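Long-range contacts in putative polyketide cyclase (Silicibacter sp. TM1040, PDB 3F8H), which is of unknown function but is probably a SnoaL-like polyketide cyclase, which may act on a small hydrophobic substrate: residues Ala30-Asp35 / Glu76-Met81; Leu43-Ala48 / Val58-Phe63; Ala89-Ala94 / Phe124-Asp129; Thr97-Tyr102 / Ser116-Ala121; Glu107-Ala112 / Asp143-Val148. One frame throughout, in Å; residues are numbered along the deposited sequence. Where two conformers were deposited one is given.

Contact 1 (Ala30-Asp35 / Glu76-Met81); sequences AFNAGD and EELTDM. With CA (calcium ion), chain C.
Two first torsions bring helix 23-33 onto strand 74-85: Phe31 carries CG opposite its own N (chi1 180°), which sends the ring to the strand, while Leu78 keeps CG beside its N (chi1 -46°) and meets that ring. The pairing is a helix-on-sheet contact of the SnoaL-like alpha+beta fold, made here at the C-terminal turn of the helix, which Gly34 closes in a Schellman motif. Phe31 CD1 lies 3.6 Å from Leu78 CD1, the two side chains crossing nearly at right angles, and Glu76 OE1 comes to the ring edge near CZ, while the other oxygen of that carboxylate is bonded to Tyr117. Asn32 grips the strand backbone with both ends of its amide. Its OD1 accepts the N-H of Leu78 at 2.8 Å in a nearly straight bond (165°), and its ND2 donates to Leu78 O at 3.1 Å, in the carbonyl plane and on a lone pair. With an alanine here both amide bonds would be gone, and Leu78 N and O would probably lose these mates, weakening the hold of the helix end on the strand. Water 1 lies within hydrogen-bonding distance of Phe31 O and Glu76 O and probably links them. Past the helix end, Asp35 turns away from the contact and binds the calcium ion together with Asp37 and three waters, its OD1 2.3 Å from the metal.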
# COMPACT_ATOMS: atom_id res chain seq x y z
N ALA A 30 6.17 4.75 -18.24
CA ALA A 30 6.05 3.75 -19.34
C ALA A 30 4.62 3.16 -19.33
O ALA A 30 3.95 3.03 -20.35
CB ALA A 30 7.12 2.63 -19.22
N PHE A 31 4.16 2.82 -18.13
CA PHE A 31 2.80 2.32 -17.92
C PHE A 31 1.77 3.25 -18.55
O PHE A 31 0.92 2.83 -19.31
CB PHE A 31 2.51 2.13 -16.41
CG PHE A 31 1.11 1.63 -16.11
CD1 PHE A 31 0.05 2.51 -15.98
CD2 PHE A 31 0.85 0.27 -15.96
CE1 PHE A 31 -1.25 2.07 -15.74
CE2 PHE A 31 -0.45 -0.18 -15.72
CZ PHE A 31 -1.50 0.73 -15.61
N ASN A 32 1.87 4.53 -18.21
CA ASN A 32 0.95 5.53 -18.69
C ASN A 32 0.97 5.66 -20.22
O ASN A 32 -0.04 6.02 -20.82
CB ASN A 32 1.22 6.91 -18.07
CG ASN A 32 0.51 7.09 -16.74
OD1 ASN A 32 -0.42 6.34 -16.41
ND2 ASN A 32 0.92 8.12 -15.96
N ALA A 33 2.14 5.42 -20.79
CA ALA A 33 2.38 5.55 -22.23
C ALA A 33 2.02 4.28 -22.95
O ALA A 33 2.08 4.20 -24.17
CB ALA A 33 3.89 5.91 -22.53
N GLY A 34 1.68 3.26 -22.18
CA GLY A 34 1.31 1.98 -22.75
C GLY A 34 2.53 1.27 -23.31
O GLY A 34 2.45 0.46 -24.24
N ASP A 35 3.68 1.59 -22.73
CA ASP A 35 4.94 1.05 -23.19
C ASP A 35 5.47 -0.05 -22.33
O ASP A 35 6.30 0.18 -21.47
CB ASP A 35 5.97 2.17 -23.23
CG ASP A 35 7.31 1.70 -23.74
OD1 ASP A 35 7.38 0.65 -24.45
OD2 ASP A 35 8.31 2.39 -23.47
N GLU A 76 -5.95 2.25 -18.27
CA GLU A 76 -5.79 3.10 -17.11
C GLU A 76 -4.70 4.13 -17.26
O GLU A 76 -3.72 3.94 -17.97
CB GLU A 76 -5.37 2.25 -15.89
CG GLU A 76 -6.21 1.07 -15.62
CD GLU A 76 -5.83 0.33 -14.34
OE1 GLU A 76 -4.63 0.30 -13.97
OE2 GLU A 76 -6.76 -0.25 -13.73
N GLU A 77 -4.92 5.24 -16.57
CA GLU A 77 -3.91 6.28 -16.44
C GLU A 77 -3.72 6.60 -14.96
O GLU A 77 -4.65 6.63 -14.15
CB GLU A 77 -4.26 7.52 -17.27
CG GLU A 77 -4.21 7.26 -18.78
CD GLU A 77 -2.78 6.96 -19.28
OE1 GLU A 77 -1.84 7.59 -18.74
OE2 GLU A 77 -2.60 6.15 -20.21
N LEU A 78 -2.48 6.84 -14.60
CA LEU A 78 -2.13 7.12 -13.23
C LEU A 78 -1.82 8.60 -13.07
O LEU A 78 -1.07 9.18 -13.87
CB LEU A 78 -0.93 6.30 -12.83
CG LEU A 78 -0.91 4.81 -13.20
CD1 LEU A 78 0.45 4.18 -12.77
CD2 LEU A 78 -2.07 4.06 -12.59
N THR A 79 -2.43 9.20 -12.05
CA THR A 79 -2.26 10.62 -11.76
C THR A 79 -1.96 10.82 -10.29
O THR A 79 -1.99 9.86 -9.53
CB THR A 79 -3.52 11.40 -12.12
OG1 THR A 79 -4.66 10.82 -11.45
CG2 THR A 79 -3.75 11.38 -13.64
N ASP A 80 -1.61 12.05 -9.92
CA ASP A 80 -1.32 12.42 -8.53
C ASP A 80 -0.24 11.54 -7.91
O ASP A 80 -0.31 11.14 -6.78
CB ASP A 80 -2.55 12.22 -7.67
CG ASP A 80 -3.75 12.98 -8.19
OD1 ASP A 80 -3.59 14.18 -8.57
OD2 ASP A 80 -4.84 12.37 -8.22
N MSE A 81 0.77 11.26 -8.70
CA MSE A 81 1.83 10.34 -8.31
C MSE A 81 2.78 10.97 -7.28
O MSE A 81 3.27 12.04 -7.49
CB MSE A 81 2.57 9.94 -9.63
CG MSE A 81 3.88 9.23 -9.51
SE MSE A 81 3.56 7.42 -9.03
CE MSE A 81 2.26 6.90 -10.50
CA CA C . 7.04 -0.03 -26.64
O HOH W 1 -1.93 2.96 -19.67
O HOH W 2 9.30 0.27 -27.04
O HOH W 3 7.37 2.13 -27.49
O HOH W 4 5.12 1.24 -26.77

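Contact 2 (Leu43-Ala48 / Val58-Phe63); sequences LSEDVA and VGKEKF
Val47 O receives the N-H of Gly59 at 2.7 Å, in the carbonyl plane, and the same oxygen has Val58 CA 3.0 Å away in a CA-H...O contact. One carbonyl thus holds the chain just where it passes from strand 55-58 into helix 60-73. Gly59, the N-cap residue, is itself pressed close: its CA touches Glu45 O, and at its backbone angles a side chain would run into the carbonyl of Val58. Deeper in, Leu43 lays CD1 over one face of the Phe63 ring, 3.8 Å from the centroid and 16° off the normal, a CH-pi contact. Phe63 has CG opposite its N (chi1 -161°), which swings the ring from the first helical turn toward Leu43. On the outer side Lys60 stretches its extended chain past the carbonyls of Leu43 and Ser44, and water 5 links its NZ to Leu43 O. Its charge stays 4.4 Å from Glu45 OE2, measured from NZ, with water 7 between them, while water 6 joins Lys60 N to Glu45 O and OE1. Behind this shell, a type I turn from Ser44 to Val47 sets the corner, tied by Ser44 OG to Asp46 OD1 at 2.5 Å; that carboxylate also forms a salt bridge with Arg128. His49 meets the Phe63 ring edge-to-face. Ala48 and Val58 form a non-hydrogen-bonded antiparallel pair, completing a beta-hairpin of strands 47-50 and 55-58 that leads directly into helix 60-73.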
# COMPACT_ATOMS: atom_id res chain seq x y z
N LEU A 43 12.98 -3.50 -14.84
CA LEU A 43 13.01 -4.68 -13.99
C LEU A 43 14.23 -5.56 -14.11
O LEU A 43 14.80 -5.72 -15.18
CB LEU A 43 11.81 -5.57 -14.29
CG LEU A 43 10.46 -4.90 -14.45
CD1 LEU A 43 9.46 -5.95 -14.79
CD2 LEU A 43 9.99 -4.08 -13.19
N SER A 44 14.57 -6.19 -12.99
CA SER A 44 15.63 -7.21 -12.98
C SER A 44 15.10 -8.53 -13.56
O SER A 44 13.90 -8.78 -13.59
CB SER A 44 16.17 -7.48 -11.56
OG SER A 44 15.18 -8.11 -10.77
N GLU A 45 16.04 -9.36 -14.02
CA GLU A 45 15.72 -10.65 -14.61
C GLU A 45 15.04 -11.53 -13.60
O GLU A 45 14.26 -12.42 -13.93
CB GLU A 45 16.99 -11.33 -15.14
CG GLU A 45 17.57 -10.66 -16.38
CD GLU A 45 16.77 -10.95 -17.62
OE1 GLU A 45 15.70 -11.57 -17.49
OE2 GLU A 45 17.22 -10.59 -18.74
N ASP A 46 15.31 -11.27 -12.34
CA ASP A 46 14.74 -12.08 -11.23
C ASP A 46 13.59 -11.39 -10.48
O ASP A 46 13.19 -11.74 -9.37
CB ASP A 46 15.83 -12.52 -10.30
CG ASP A 46 16.53 -11.37 -9.63
OD1 ASP A 46 16.39 -10.22 -10.09
OD2 ASP A 46 17.23 -11.64 -8.65
N VAL A 47 13.00 -10.43 -11.14
CA VAL A 47 11.90 -9.66 -10.52
C VAL A 47 10.79 -10.57 -9.95
O VAL A 47 10.34 -11.53 -10.58
CB VAL A 47 11.31 -8.65 -11.50
CG1 VAL A 47 10.63 -9.39 -12.69
CG2 VAL A 47 10.36 -7.68 -10.74
N ALA A 48 10.44 -10.27 -8.70
CA ALA A 48 9.38 -10.92 -7.99
C ALA A 48 8.19 -10.00 -7.91
O ALA A 48 8.17 -9.02 -7.17
CB ALA A 48 9.83 -11.37 -6.56
N VAL A 58 7.76 -14.67 -10.90
CA VAL A 58 9.14 -14.26 -11.02
C VAL A 58 9.61 -14.17 -12.46
O VAL A 58 9.43 -15.08 -13.26
CB VAL A 58 10.05 -15.27 -10.29
CG1 VAL A 58 11.51 -14.98 -10.58
CG2 VAL A 58 9.76 -15.27 -8.75
N GLY A 59 10.23 -13.04 -12.79
CA GLY A 59 10.87 -12.91 -14.10
C GLY A 59 10.08 -12.08 -15.09
O GLY A 59 8.90 -11.85 -14.93
N LYS A 60 10.78 -11.72 -16.14
CA LYS A 60 10.24 -10.84 -17.16
C LYS A 60 9.26 -11.49 -18.11
O LYS A 60 8.39 -10.82 -18.61
CB LYS A 60 11.37 -10.15 -17.95
CG LYS A 60 12.24 -9.15 -17.14
CD LYS A 60 13.19 -8.49 -18.13
CE LYS A 60 14.01 -7.37 -17.56
NZ LYS A 60 14.86 -6.84 -18.63
N GLU A 61 9.41 -12.78 -18.36
CA GLU A 61 8.45 -13.52 -19.22
C GLU A 61 7.06 -13.51 -18.60
O GLU A 61 6.06 -13.18 -19.27
CB GLU A 61 8.91 -14.92 -19.54
CG GLU A 61 10.18 -14.91 -20.41
CD GLU A 61 10.72 -16.31 -20.66
OE1 GLU A 61 9.91 -17.25 -20.63
OE2 GLU A 61 11.95 -16.47 -20.90
N LYS A 62 7.01 -13.81 -17.31
CA LYS A 62 5.74 -13.76 -16.57
C LYS A 62 5.17 -12.33 -16.53
O LYS A 62 3.98 -12.10 -16.66
CB LYS A 62 5.92 -14.24 -15.14
CG LYS A 62 6.14 -15.77 -15.02
CD LYS A 62 4.82 -16.49 -14.88
CE LYS A 62 5.02 -17.98 -14.62
NZ LYS A 62 5.81 -18.59 -15.74
N PHE A 63 6.05 -11.36 -16.35
CA PHE A 63 5.60 -9.98 -16.22
C PHE A 63 5.02 -9.49 -17.55
O PHE A 63 4.00 -8.82 -17.57
CB PHE A 63 6.71 -9.05 -15.72
CG PHE A 63 6.20 -7.75 -15.16
CD1 PHE A 63 6.05 -6.63 -15.97
CD2 PHE A 63 5.89 -7.64 -13.82
CE1 PHE A 63 5.57 -5.45 -15.47
CE2 PHE A 63 5.40 -6.43 -13.30
CZ PHE A 63 5.25 -5.34 -14.13
O HOH W 5 16.43 -5.18 -17.05
O HOH W 6 13.42 -12.83 -16.38
O HOH W 7 15.85 -9.14 -20.62

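Contact 3 (Ala89-Ala94 / Phe124-Asp129); sequences ATRAAA and FFDLRD
Arg91 and Asp126 lie side by side on neighbouring strands as a non-hydrogen-bonded antiparallel pair, and the backbone bonds come from the flanking positions. Ala92 and Phe125 form a hydrogen-bonded pair, with Ala92 N on Phe125 O at 3.0 Å and Phe125 N on Ala92 O at 2.8 Å; Leu127 N reaches Thr90 O from well above the carbonyl plane. Arg91, bent at chi2 (-80°) and chi3, folds NE to 3.3 Å from Asp126 OD1, but the oxygen sits well out of the guanidinium plane, making this a bridge of charge alone. In that plane NE donates to water 8, which probably donates to Phe125 O. Arg134 also pairs with Asp126, and Arg91 NH2 makes a salt bridge with Glu95 of the second subunit. A leucine in place of Arg91 would probably leave that glutamate without this partner and Asp126 without this neighbouring charge. Apolar contacts divide between the faces: Ala93 CB lies 3.6 Å from Phe124 CD1, where Phe124 touches its counterpart in the second subunit, while on the other Ala92 CB packs on Leu127 CD1 beneath helix 23-33. A helix on one face and a subunit interface on the other are consistent with the dimeric alpha+beta fold of SnoaL-like proteins.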
# COMPACT_ATOMS: atom_id res chain seq x y z
N ALA A 89 18.77 3.67 -1.76
CA ALA A 89 18.11 3.41 -3.04
C ALA A 89 17.62 1.97 -3.28
O ALA A 89 17.33 1.62 -4.42
CB ALA A 89 19.00 3.86 -4.20
N THR A 90 17.47 1.18 -2.23
CA THR A 90 17.08 -0.22 -2.38
C THR A 90 15.62 -0.50 -2.12
O THR A 90 15.13 -1.64 -2.26
CB THR A 90 17.91 -1.13 -1.45
OG1 THR A 90 17.65 -0.81 -0.08
CG2 THR A 90 19.40 -0.94 -1.78
N ARG A 91 14.94 0.54 -1.70
CA ARG A 91 13.50 0.44 -1.43
C ARG A 91 12.81 1.71 -1.88
O ARG A 91 13.35 2.82 -1.77
CB ARG A 91 13.25 0.23 0.09
CG ARG A 91 14.04 -0.87 0.76
CD ARG A 91 13.43 -2.22 0.49
NE ARG A 91 12.08 -2.25 1.07
CZ ARG A 91 11.79 -2.68 2.30
NH1 ARG A 91 12.70 -3.18 3.09
NH2 ARG A 91 10.56 -2.67 2.72
N ALA A 92 11.58 1.54 -2.35
CA ALA A 92 10.74 2.66 -2.79
C ALA A 92 9.26 2.35 -2.64
O ALA A 92 8.88 1.20 -2.46
CB ALA A 92 11.04 3.07 -4.25
N ALA A 93 8.48 3.41 -2.66
CA ALA A 93 7.03 3.38 -2.51
C ALA A 93 6.42 4.44 -3.40
O ALA A 93 7.04 5.40 -3.73
CB ALA A 93 6.60 3.61 -1.07
N ALA A 94 5.19 4.19 -3.82
CA ALA A 94 4.50 5.17 -4.62
C ALA A 94 3.04 5.13 -4.30
O ALA A 94 2.45 4.06 -4.14
CB ALA A 94 4.73 4.91 -6.10
N PHE A 124 4.79 -0.82 -3.49
CA PHE A 124 6.07 -0.93 -2.80
C PHE A 124 7.03 -1.75 -3.65
O PHE A 124 6.64 -2.71 -4.32
CB PHE A 124 5.90 -1.54 -1.44
CG PHE A 124 5.06 -0.70 -0.52
CD1 PHE A 124 5.62 0.35 0.21
CD2 PHE A 124 3.68 -0.91 -0.43
CE1 PHE A 124 4.81 1.14 1.06
CE2 PHE A 124 2.88 -0.11 0.41
CZ PHE A 124 3.43 0.90 1.13
N PHE A 125 8.29 -1.32 -3.60
CA PHE A 125 9.34 -1.90 -4.43
C PHE A 125 10.63 -2.13 -3.68
O PHE A 125 10.98 -1.41 -2.73
CB PHE A 125 9.74 -0.94 -5.58
CG PHE A 125 8.59 -0.47 -6.43
CD1 PHE A 125 7.85 0.64 -6.07
CD2 PHE A 125 8.29 -1.12 -7.61
CE1 PHE A 125 6.80 1.10 -6.87
CE2 PHE A 125 7.24 -0.70 -8.39
CZ PHE A 125 6.49 0.42 -8.03
N ASP A 126 11.32 -3.16 -4.15
CA ASP A 126 12.72 -3.37 -3.80
C ASP A 126 13.50 -3.11 -5.11
O ASP A 126 13.02 -3.37 -6.20
CB ASP A 126 13.07 -4.78 -3.38
CG ASP A 126 12.37 -5.26 -2.11
OD1 ASP A 126 11.91 -4.48 -1.29
OD2 ASP A 126 12.31 -6.51 -1.95
N LEU A 127 14.70 -2.62 -4.97
CA LEU A 127 15.60 -2.37 -6.12
C LEU A 127 17.01 -2.80 -5.81
O LEU A 127 17.45 -2.71 -4.68
CB LEU A 127 15.62 -0.89 -6.49
CG LEU A 127 14.30 -0.19 -6.87
CD1 LEU A 127 13.72 0.56 -5.63
CD2 LEU A 127 14.54 0.76 -8.00
N ARG A 128 17.69 -3.25 -6.84
CA ARG A 128 19.09 -3.61 -6.76
C ARG A 128 19.79 -3.18 -8.06
O ARG A 128 19.29 -3.38 -9.17
CB ARG A 128 19.24 -5.11 -6.52
CG ARG A 128 20.67 -5.60 -6.51
CD ARG A 128 20.74 -7.14 -6.58
NE ARG A 128 20.21 -7.66 -7.85
CZ ARG A 128 19.21 -8.55 -7.97
NH1 ARG A 128 18.63 -9.07 -6.89
NH2 ARG A 128 18.82 -8.94 -9.17
N ASP A 129 20.90 -2.48 -7.90
CA ASP A 129 21.69 -2.00 -9.04
C ASP A 129 20.81 -1.20 -9.99
O ASP A 129 20.97 -1.28 -11.22
CB ASP A 129 22.27 -3.17 -9.79
CG ASP A 129 23.36 -3.90 -9.01
OD1 ASP A 129 23.90 -3.33 -8.05
OD2 ASP A 129 23.68 -5.04 -9.40
O HOH W 8 9.87 -0.98 -0.31

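Contact 4 (Thr97-Tyr102 / Ser116-Ala121); sequences TVNGTY and SYKLPA
Tyr117 lays one face of its ring over Gly100, whose CA is 3.8 Å from the centroid and 21° off the normal in a CH-pi contact. At the ring edge lie Val98 CG1, in plane and 3.9 Å from CE2, and the backbone N of Tyr102. The ring reaches this place because Tyr117 holds CG between its own N and carbonyl carbon (chi1 54°), folding it across the adjacent strand. Any CB on Gly100 would clash with the ring, near CZ. With the hydroxyl held by Glu76, the ring also meets Trp144 edge-to-face. Strands 91-102 and 115-128 are neighbouring inner strands of the sheet of the SnoaL-like fold, and here they run antiparallel. Four backbone bonds join them, in the pairs Val98 with Leu119 and Gly100 with Tyr117; Gly100 N to Tyr117 O is nearly straight at 171°, and Val98 N to Leu119 O is short at 2.7 Å. On the sheet face that carries Tyr117, Val98 CG2 packs against Ala121 CB at 3.9 Å, while Val98 and Leu119 lie side by side. The other face carries Thr97, Asn99 and Lys118, the lysine running alongside Asn99 in the conformer given. Asn99 ND2 turns instead to strand 74-85, bonding Glu77 O and Thr79 OG1.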
# COMPACT_ATOMS: atom_id res chain seq x y z
N THR A 97 -3.28 7.82 -8.01
CA THR A 97 -4.68 7.69 -8.40
C THR A 97 -4.80 6.96 -9.74
O THR A 97 -4.17 7.32 -10.73
CB THR A 97 -5.39 9.05 -8.52
OG1 THR A 97 -5.29 9.73 -7.26
CG2 THR A 97 -6.92 8.86 -8.89
N VAL A 98 -5.56 5.88 -9.70
CA VAL A 98 -5.85 5.09 -10.88
C VAL A 98 -7.20 5.49 -11.47
O VAL A 98 -8.22 5.46 -10.79
CB VAL A 98 -5.95 3.59 -10.56
CG1 VAL A 98 -6.30 2.82 -11.82
CG2 VAL A 98 -4.60 3.09 -9.90
N ASN A 99 -7.14 5.90 -12.73
CA ASN A 99 -8.31 6.26 -13.53
C ASN A 99 -8.40 5.29 -14.69
O ASN A 99 -7.47 5.22 -15.48
CB ASN A 99 -8.14 7.65 -14.12
CG ASN A 99 -7.68 8.66 -13.11
OD1 ASN A 99 -8.53 9.35 -12.52
ND2 ASN A 99 -6.32 8.74 -12.86
N GLY A 100 -9.50 4.56 -14.80
CA GLY A 100 -9.67 3.60 -15.90
C GLY A 100 -11.05 3.29 -16.42
O GLY A 100 -12.05 3.78 -15.96
N THR A 101 -11.01 2.40 -17.40
CA THR A 101 -12.17 1.80 -18.06
C THR A 101 -11.96 0.30 -18.10
O THR A 101 -10.89 -0.19 -18.45
CB THR A 101 -12.28 2.32 -19.49
OG1 THR A 101 -12.27 3.75 -19.42
CG2 THR A 101 -13.60 1.83 -20.22
N TYR A 102 -13.00 -0.42 -17.71
CA TYR A 102 -12.99 -1.90 -17.66
C TYR A 102 -13.47 -2.40 -19.01
O TYR A 102 -14.67 -2.34 -19.36
CB TYR A 102 -13.80 -2.36 -16.46
CG TYR A 102 -13.77 -3.83 -16.12
CD1 TYR A 102 -12.70 -4.64 -16.45
CD2 TYR A 102 -14.80 -4.38 -15.38
CE1 TYR A 102 -12.69 -5.98 -16.07
CE2 TYR A 102 -14.80 -5.68 -15.02
CZ TYR A 102 -13.76 -6.49 -15.35
OH TYR A 102 -13.81 -7.82 -14.94
N SER A 116 -16.30 2.96 -16.05
CA SER A 116 -15.20 3.80 -15.61
C SER A 116 -15.01 3.67 -14.09
O SER A 116 -15.93 3.32 -13.32
CB SER A 116 -15.41 5.26 -16.04
OG SER A 116 -16.32 5.90 -15.19
N TYR A 117 -13.78 3.87 -13.65
CA TYR A 117 -13.49 3.81 -12.25
C TYR A 117 -12.34 4.75 -11.89
O TYR A 117 -11.50 5.14 -12.72
CB TYR A 117 -13.16 2.36 -11.81
CG TYR A 117 -12.04 1.70 -12.62
CD1 TYR A 117 -12.35 0.95 -13.74
CD2 TYR A 117 -10.69 1.86 -12.31
CE1 TYR A 117 -11.36 0.33 -14.51
CE2 TYR A 117 -9.67 1.25 -13.10
CZ TYR A 117 -10.03 0.50 -14.20
OH TYR A 117 -9.09 -0.12 -15.01
N LYS A 118 -12.31 5.10 -10.63
CA LYS A 118 -11.25 5.97 -10.11
C LYS A 118 -10.95 5.55 -8.70
O LYS A 118 -11.84 5.47 -7.86
CB LYS A 118 -11.64 7.44 -10.14
CG LYS A 118 -10.51 8.38 -9.71
CD LYS A 118 -10.96 9.81 -9.40
CE LYS A 118 -11.26 10.63 -10.64
NZ LYS A 118 -11.60 12.07 -10.38
N LEU A 119 -9.70 5.25 -8.44
CA LEU A 119 -9.37 4.85 -7.09
C LEU A 119 -7.91 4.96 -6.77
O LEU A 119 -7.05 4.85 -7.64
CB LEU A 119 -9.86 3.43 -6.81
CG LEU A 119 -9.10 2.31 -7.45
CD1 LEU A 119 -9.56 1.01 -6.87
CD2 LEU A 119 -9.24 2.34 -8.94
N PRO A 120 -7.63 5.20 -5.49
CA PRO A 120 -6.29 5.29 -5.01
C PRO A 120 -5.67 3.92 -5.01
O PRO A 120 -6.37 2.93 -4.95
CB PRO A 120 -6.45 5.81 -3.58
CG PRO A 120 -7.88 6.01 -3.35
CD PRO A 120 -8.64 5.50 -4.46
N ALA A 121 -4.36 3.92 -5.11
CA ALA A 121 -3.56 2.72 -5.02
C ALA A 121 -2.19 3.10 -4.53
O ALA A 121 -1.77 4.28 -4.51
CB ALA A 121 -3.44 1.96 -6.40

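Contact 5 (Glu107-Ala112 / Asp143-Val148); sequences EGLPEA and DWIKQV
Pro110 and Ile145 mark the nearest approach of the two backbones, 7.1 Å between their CA atoms, where an irregular loop passes a helical turn. Residues 107-112 form no helix or strand; residues 143-148 are regular helix. No direct hydrogen bond joins the two, and the contact is made by apolar side chains. Trp144 has CG opposite its N (chi1 -178°), which brings the far edge of the indole up to the loop, where CZ3 meets Leu109. Leu109 comes to the ring edge, CD2 lying near the ring plane 3.9 Å from CZ3, with its side chain roughly perpendicular to that of the tryptophan. Next to it the Pro110 ring fits among three residues of the helix: its CD is 4.0 Å from Trp144 CZ3, and its CG reaches Ile145 CG2 at 4.1 Å and Val148 CG2 at 4.0 Å. That same Val148 methyl rests over one face of the indole, so one methyl touches both the proline and the indole. Water 9 donates to Glu111 O and, weakly, to Val148 O. Around this pair, Tyr102 of strand 91-102 bonds Pro110 O and meets Trp144 edge-to-face, Leu109 and Trp144 both touch Tyr74 of strand 74-85, and Leu119 of strand 115-128 packs against the indole.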
# COMPACT_ATOMS: atom_id res chain seq x y z
N GLU A 107 -11.09 -12.75 -15.10
CA GLU A 107 -11.57 -13.96 -14.41
C GLU A 107 -11.80 -13.79 -12.93
O GLU A 107 -10.88 -13.57 -12.15
CB GLU A 107 -10.59 -15.12 -14.62
N GLY A 108 -13.06 -13.92 -12.54
CA GLY A 108 -13.42 -13.86 -11.13
C GLY A 108 -13.87 -12.50 -10.68
O GLY A 108 -14.33 -12.33 -9.57
N LEU A 109 -13.70 -11.53 -11.56
CA LEU A 109 -14.13 -10.16 -11.29
C LEU A 109 -15.45 -9.91 -12.01
O LEU A 109 -15.88 -10.73 -12.80
CB LEU A 109 -13.04 -9.19 -11.67
CG LEU A 109 -11.95 -9.25 -10.60
CD1 LEU A 109 -10.74 -8.39 -10.97
CD2 LEU A 109 -12.58 -8.80 -9.27
N PRO A 110 -16.14 -8.79 -11.72
CA PRO A 110 -17.40 -8.66 -12.44
C PRO A 110 -17.27 -8.50 -13.93
O PRO A 110 -16.19 -8.29 -14.48
CB PRO A 110 -18.03 -7.40 -11.86
CG PRO A 110 -17.35 -7.18 -10.55
CD PRO A 110 -15.99 -7.80 -10.64
N GLU A 111 -18.42 -8.54 -14.58
CA GLU A 111 -18.48 -8.44 -16.03
C GLU A 111 -18.06 -7.07 -16.49
O GLU A 111 -18.49 -6.05 -15.96
CB GLU A 111 -19.88 -8.77 -16.55
CG GLU A 111 -20.01 -8.70 -18.08
CD GLU A 111 -21.46 -8.89 -18.55
OE1 GLU A 111 -22.26 -9.43 -17.77
OE2 GLU A 111 -21.78 -8.50 -19.69
N ALA A 112 -17.19 -7.05 -17.49
CA ALA A 112 -16.73 -5.78 -18.10
C ALA A 112 -17.85 -5.24 -18.99
O ALA A 112 -18.45 -5.96 -19.77
CB ALA A 112 -15.46 -5.97 -18.92
N ASP A 143 -13.95 -1.69 -2.97
CA ASP A 143 -14.40 -0.41 -3.51
C ASP A 143 -14.44 -0.46 -5.01
O ASP A 143 -15.40 0.00 -5.66
CB ASP A 143 -13.50 0.76 -3.09
CG ASP A 143 -13.96 2.07 -3.69
OD1 ASP A 143 -15.12 2.42 -3.45
OD2 ASP A 143 -13.17 2.76 -4.39
N TRP A 144 -13.41 -1.06 -5.58
CA TRP A 144 -13.37 -1.19 -7.03
C TRP A 144 -14.57 -1.98 -7.54
O TRP A 144 -15.20 -1.58 -8.51
CB TRP A 144 -12.06 -1.82 -7.54
CG TRP A 144 -12.04 -1.90 -9.05
CD1 TRP A 144 -11.73 -0.88 -9.93
CD2 TRP A 144 -12.36 -3.03 -9.86
NE1 TRP A 144 -11.86 -1.32 -11.24
CE2 TRP A 144 -12.23 -2.64 -11.22
CE3 TRP A 144 -12.75 -4.34 -9.58
CZ2 TRP A 144 -12.47 -3.51 -12.26
CZ3 TRP A 144 -12.97 -5.20 -10.62
CH2 TRP A 144 -12.84 -4.78 -11.95
N ILE A 145 -14.87 -3.07 -6.87
CA ILE A 145 -15.95 -3.96 -7.26
C ILE A 145 -17.27 -3.24 -7.18
O ILE A 145 -18.19 -3.44 -8.01
CB ILE A 145 -16.01 -5.24 -6.39
CG1 ILE A 145 -14.82 -6.15 -6.75
CG2 ILE A 145 -17.34 -5.97 -6.62
CD1 ILE A 145 -14.78 -7.41 -5.95
N LYS A 146 -17.35 -2.37 -6.19
CA LYS A 146 -18.56 -1.59 -5.97
C LYS A 146 -18.74 -0.63 -7.16
O LYS A 146 -19.80 -0.55 -7.76
CB LYS A 146 -18.48 -0.82 -4.64
CG LYS A 146 -19.65 0.08 -4.38
N GLN A 147 -17.65 0.02 -7.53
CA GLN A 147 -17.68 1.00 -8.62
C GLN A 147 -18.12 0.39 -9.95
O GLN A 147 -18.92 0.98 -10.65
CB GLN A 147 -16.31 1.68 -8.81
CG GLN A 147 -15.92 2.66 -7.71
CD GLN A 147 -14.66 3.43 -8.03
OE1 GLN A 147 -14.54 3.98 -9.11
NE2 GLN A 147 -13.73 3.49 -7.07
N VAL A 148 -17.60 -0.78 -10.29
CA VAL A 148 -17.87 -1.40 -11.60
C VAL A 148 -19.14 -2.21 -11.64
O VAL A 148 -19.63 -2.59 -12.72
CB VAL A 148 -16.68 -2.25 -12.14
CG1 VAL A 148 -15.50 -1.33 -12.44
CG2 VAL A 148 -16.29 -3.36 -11.20
O HOH W 9 -20.35 -5.56 -14.27

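In the fold
The five contacts follow one chain round the curved sheet of a SnoaL-like fold. Contact 2 is nested within the loop closed by contact 1, and later contact 4 lies inside the loop of contact 3. Contacts 3 and 4 share strands 91-102 and 115-128 yet have centres about 24 Å apart, so they hold two ends of one strand pair, and both touch the second subunit. Contact 1 lies about 11 Å from contact 4, centre to centre, with strand 74-85 beside strand 91-102. Contact 5 crosses both contacts 3 and 4 along the chain, about 12 Å from contact 4 between centres. Contacts 1, 4 and 5 adjoin bound diols, probably from the crystallisation liquor, consistent with a pocket there.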